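Local atomic coordinates of prolyl-tRNA synthetase (Naegleria fowleri, PDB entry 6UYH), a protein that probably catalyses the ATP-dependent attachment of proline to its cognate tRNA, and here holds the inhibitor halofuginone together with an ATP analogue. Residues 117-122 / 167-172. Sequence-based numbering, arbitrary orientation.
Sequences RPTSET and WQEGHS. With HFG (7-bromo-6-chloro-3-{3-[(2R,3S)-3-hydroxypiperidin-2-yl]-2-oxopropyl}quinazolin-4(3H)-one), chain D; ANP (phosphoaminophosphonic acid-adenylate ester), chain C.
Glu169 leaves strand 164-174 with CG wedged between its own N and carbonyl carbon (chi1 55°) and then runs straight, which carries its carboxylate up to Ser120, whose OG lies beside its own backbone N (chi1 -61°) and faces the same group. Two bonds cross here. Ser120 N gives its hydrogen to the syn lone pair of Glu169 OE2 at 3.0 Å, while Ser120 OG reaches Glu169 OE1 at 2.6 Å from above the carboxylate plane. A third donor comes from two residues along the strand: His171 NE2 meets Glu169 OE2 at 2.8 Å, the oxygen lying close to the imidazole plane but approached on the anti side, well tilted from the carboxylate plane. Tyr125 OH, bonded to His171 ND1, steadies the imidazole as a second shell. With Gln144 NE2 adding a bond to Glu169 OE1, four donors hold this buried carboxylate and largely fix its rotation. All of this lies in the catalytic core of a class II aminoacyl-tRNA synthetase, where residues 117-120 run into helix 121-131, with Ser120 at the N-cap position, and form a wall of the active site. Halofuginone's piperidine sits between the side chains of the two segments. Its N1' bonds to Glu121 OE2 at 2.6 Å and to Thr119 OG1 at 2.9 Å, and Thr119 OG1 in turn donates to Glu121 OE1, linking the two acceptor side chains. The Glu121 carboxylate stands at the edge of the His171 ring, the planes 78° apart. Beside it, Trp167 turns the rim of its indole to Thr119 OG1, 3.5 Å from CH2, and its CZ3 also meets O5' of the ATP analogue; Glu169 CB lies over one indole face, near its rim.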
loop_
_atom_site.group_PDB
_atom_site.type_symbol
_atom_site.label_atom_id
_atom_site.label_comp_id
_atom_site.label_asym_id
_atom_site.label_seq_id
_atom_site.Cartn_x
_atom_site.Cartn_y
_atom_site.Cartn_z
ATOM N N ARG A 117 -14.525 7.026 0.155
ATOM C CA ARG A 117 -14.658 5.592 -0.073
ATOM C C ARG A 117 -15.065 4.839 1.188
ATOM O O ARG A 117 -14.263 4.741 2.124
ATOM C CB ARG A 117 -13.310 5.052 -0.590
ATOM C CG ARG A 117 -13.197 3.539 -0.701
ATOM C CD ARG A 117 -11.907 3.171 -1.438
ATOM N NE ARG A 117 -10.733 3.769 -0.809
ATOM C CZ ARG A 117 -9.648 4.172 -1.459
ATOM N NH1 ARG A 117 -9.564 4.068 -2.779
ATOM N NH2 ARG A 117 -8.635 4.695 -0.787
ATOM N N PRO A 118 -16.285 4.286 1.248
ATOM C CA PRO A 118 -16.646 3.388 2.358
ATOM C C PRO A 118 -16.523 1.922 1.969
ATOM O O PRO A 118 -16.632 1.019 2.806
ATOM C CB PRO A 118 -18.103 3.761 2.630
ATOM C CG PRO A 118 -18.629 4.090 1.255
ATOM C CD PRO A 118 -17.474 4.704 0.478
ATOM N N THR A 119 -16.336 1.717 0.665
ATOM C CA THR A 119 -16.220 0.463 -0.076
ATOM C C THR A 119 -16.317 0.887 -1.540
ATOM O O THR A 119 -16.787 2.000 -1.811
ATOM C CB THR A 119 -17.291 -0.574 0.308
ATOM O OG1 THR A 119 -17.066 -1.770 -0.452
ATOM C CG2 THR A 119 -18.700 -0.050 0.011
ATOM N N SER A 120 -15.876 0.062 -2.497
ATOM C CA SER A 120 -15.666 0.572 -3.853
ATOM C C SER A 120 -16.605 0.016 -4.929
ATOM O O SER A 120 -16.339 0.239 -6.116
ATOM C CB SER A 120 -14.215 0.344 -4.275
ATOM O OG SER A 120 -13.363 1.050 -3.391
ATOM N N GLU A 121 -17.702 -0.664 -4.564
ATOM C CA GLU A 121 -18.627 -1.155 -5.586
ATOM C C GLU A 121 -19.065 -0.045 -6.544
ATOM O O GLU A 121 -19.034 -0.222 -7.769
ATOM C CB GLU A 121 -19.862 -1.780 -4.937
ATOM C CG GLU A 121 -19.665 -3.198 -4.397
ATOM C CD GLU A 121 -19.041 -3.226 -3.014
ATOM O OE1 GLU A 121 -18.755 -2.152 -2.447
ATOM O OE2 GLU A 121 -18.840 -4.336 -2.487
ATOM N N THR A 122 -19.505 1.100 -6.001
ATOM C CA THR A 122 -20.034 2.167 -6.855
ATOM C C THR A 122 -18.932 2.970 -7.530
ATOM O O THR A 122 -19.221 3.735 -8.463
ATOM C CB THR A 122 -20.941 3.126 -6.069
ATOM O OG1 THR A 122 -20.176 3.816 -5.069
ATOM C CG2 THR A 122 -22.111 2.371 -5.420
ATOM N N TRP A 167 -7.754 -2.299 4.262
ATOM C CA TRP A 167 -8.223 -3.620 3.861
ATOM C C TRP A 167 -7.681 -3.940 2.477
ATOM O O TRP A 167 -6.985 -3.132 1.857
ATOM C CB TRP A 167 -9.754 -3.716 3.913
ATOM C CG TRP A 167 -10.568 -3.025 2.816
ATOM C CD1 TRP A 167 -10.111 -2.289 1.745
ATOM C CD2 TRP A 167 -11.996 -3.009 2.728
ATOM N NE1 TRP A 167 -11.183 -1.837 0.996
ATOM C CE2 TRP A 167 -12.345 -2.268 1.579
ATOM C CE3 TRP A 167 -13.017 -3.567 3.510
ATOM C CZ2 TRP A 167 -13.673 -2.060 1.201
ATOM C CZ3 TRP A 167 -14.333 -3.361 3.136
ATOM C CH2 TRP A 167 -14.647 -2.611 1.992
ATOM N N GLN A 168 -7.982 -5.145 2.007
ATOM C CA GLN A 168 -8.049 -5.405 0.578
ATOM C C GLN A 168 -9.511 -5.648 0.257
ATOM O O GLN A 168 -10.241 -6.215 1.078
ATOM C CB GLN A 168 -7.213 -6.613 0.130
ATOM C CG GLN A 168 -7.533 -7.956 0.842
ATOM C CD GLN A 168 -8.812 -8.681 0.362
ATOM O OE1 GLN A 168 -9.447 -9.398 1.144
ATOM N NE2 GLN A 168 -9.165 -8.525 -0.923
ATOM N N GLU A 169 -9.943 -5.184 -0.913
ATOM C CA GLU A 169 -11.244 -5.557 -1.453
ATOM C C GLU A 169 -11.038 -6.124 -2.850
ATOM O O GLU A 169 -10.385 -5.502 -3.702
ATOM C CB GLU A 169 -12.236 -4.368 -1.459
ATOM C CG GLU A 169 -11.720 -3.129 -2.198
ATOM C CD GLU A 169 -12.697 -1.969 -2.143
ATOM O OE1 GLU A 169 -12.239 -0.825 -1.920
ATOM O OE2 GLU A 169 -13.912 -2.201 -2.328
ATOM N N GLY A 170 -11.581 -7.315 -3.075
ATOM C CA GLY A 170 -11.528 -7.973 -4.370
ATOM C C GLY A 170 -12.912 -7.936 -4.993
ATOM O O GLY A 170 -13.910 -8.068 -4.293
ATOM N N HIS A 171 -12.955 -7.723 -6.303
ATOM C CA HIS A 171 -14.201 -7.607 -7.060
ATOM C C HIS A 171 -14.011 -8.394 -8.345
ATOM O O HIS A 171 -13.172 -8.028 -9.177
ATOM C CB HIS A 171 -14.519 -6.139 -7.363
ATOM C CG HIS A 171 -14.731 -5.301 -6.141
ATOM N ND1 HIS A 171 -15.987 -4.988 -5.667
ATOM C CD2 HIS A 171 -13.851 -4.716 -5.291
ATOM C CE1 HIS A 171 -15.874 -4.252 -4.577
ATOM N NE2 HIS A 171 -14.590 -4.069 -4.327
ATOM N N SER A 172 -14.776 -9.470 -8.521
ATOM C CA SER A 172 -14.627 -10.325 -9.687
ATOM C C SER A 172 -15.940 -10.427 -10.453
ATOM O O SER A 172 -17.023 -10.337 -9.872
ATOM C CB SER A 172 -14.162 -11.720 -9.281
ATOM O OG SER A 172 -12.869 -11.655 -8.714
HETATM O "O4'" HFG D . -18.634 -3.059 1.974
HETATM C C21 HFG D . -19.558 -3.844 1.953
HETATM C "C3'" HFG D . -19.582 -5.027 1.012
HETATM C "C2'" HFG D . -18.211 -5.545 0.558
HETATM N "N1'" HFG D . -17.496 -4.583 -0.291
HETATM C "C6'" HFG D . -16.259 -5.149 -0.840
HETATM C "C5'" HFG D . -15.310 -5.589 0.243
HETATM C "C4'" HFG D . -16.009 -6.549 1.210
HETATM C C39 HFG D . -17.307 -5.952 1.723
HETATM O "O7'" HFG D . -17.978 -6.904 2.554
HETATM C "C1'" HFG D . -20.775 -3.668 2.875
HETATM N N3 HFG D . -20.920 -2.286 3.328
HETATM C C4 HFG D . -21.290 -1.333 2.389
HETATM O O11 HFG D . -21.531 -1.643 1.236
HETATM C C10 HFG D . -21.310 0.039 2.914
HETATM C C5 HFG D . -21.677 1.100 2.088
HETATM C C2 HFG D . -20.618 -1.951 4.620
HETATM N N1 HFG D . -20.607 -0.765 5.113
HETATM C C9 HFG D . -20.945 0.272 4.242
HETATM C C8 HFG D . -20.891 1.580 4.724
HETATM C C7 HFG D . -21.232 2.625 3.881
HETATM BR BR1 HFG D . -21.047 4.391 4.536
HETATM C C6 HFG D . -21.650 2.387 2.589
HETATM CL CL1 HFG D . -22.206 3.683 1.573
HETATM P PG ANP C . -19.414 -5.018 10.887
HETATM O O1G ANP C . -20.591 -5.549 11.560
HETATM O O2G ANP C . -19.559 -3.439 10.806
HETATM O O3G ANP C . -18.169 -5.458 11.749
HETATM P PB ANP C . -19.495 -4.961 7.891
HETATM O O1B ANP C . -20.629 -5.558 7.202
HETATM O O2B ANP C . -19.724 -3.425 8.033
HETATM N N3B ANP C . -19.228 -5.626 9.372
HETATM P PA ANP C . -17.815 -5.277 5.557
HETATM O O1A ANP C . -18.420 -6.457 4.903
HETATM O O2A ANP C . -18.278 -4.015 4.907
HETATM O O3A ANP C . -18.180 -5.188 7.101
HETATM O "O5'" ANP C . -16.206 -5.248 5.595
HETATM C "C5'" ANP C . -15.294 -6.320 5.264
HETATM C "C4'" ANP C . -14.549 -6.677 6.524
HETATM O "O4'" ANP C . -13.879 -5.507 7.044
HETATM C "C3'" ANP C . -15.464 -7.129 7.651
HETATM O "O3'" ANP C . -15.745 -8.519 7.540
HETATM C "C2'" ANP C . -14.643 -6.805 8.901
HETATM O "O2'" ANP C . -13.818 -7.908 9.252
HETATM C "C1'" ANP C . -13.827 -5.573 8.460
HETATM N N9 ANP C . -14.327 -4.314 8.996
HETATM C C8 ANP C . -15.588 -3.794 8.855
HETATM N N7 ANP C . -15.761 -2.635 9.440
HETATM C C5 ANP C . -14.521 -2.369 10.010
HETATM C C6 ANP C . -14.043 -1.290 10.774
HETATM N N6 ANP C . -14.763 -0.204 11.066
HETATM N N1 ANP C . -12.766 -1.354 11.214
HETATM C C2 ANP C . -12.023 -2.413 10.882
HETATM N N3 ANP C . -12.359 -3.479 10.153
HETATM C C4 ANP C . -13.631 -3.398 9.747
#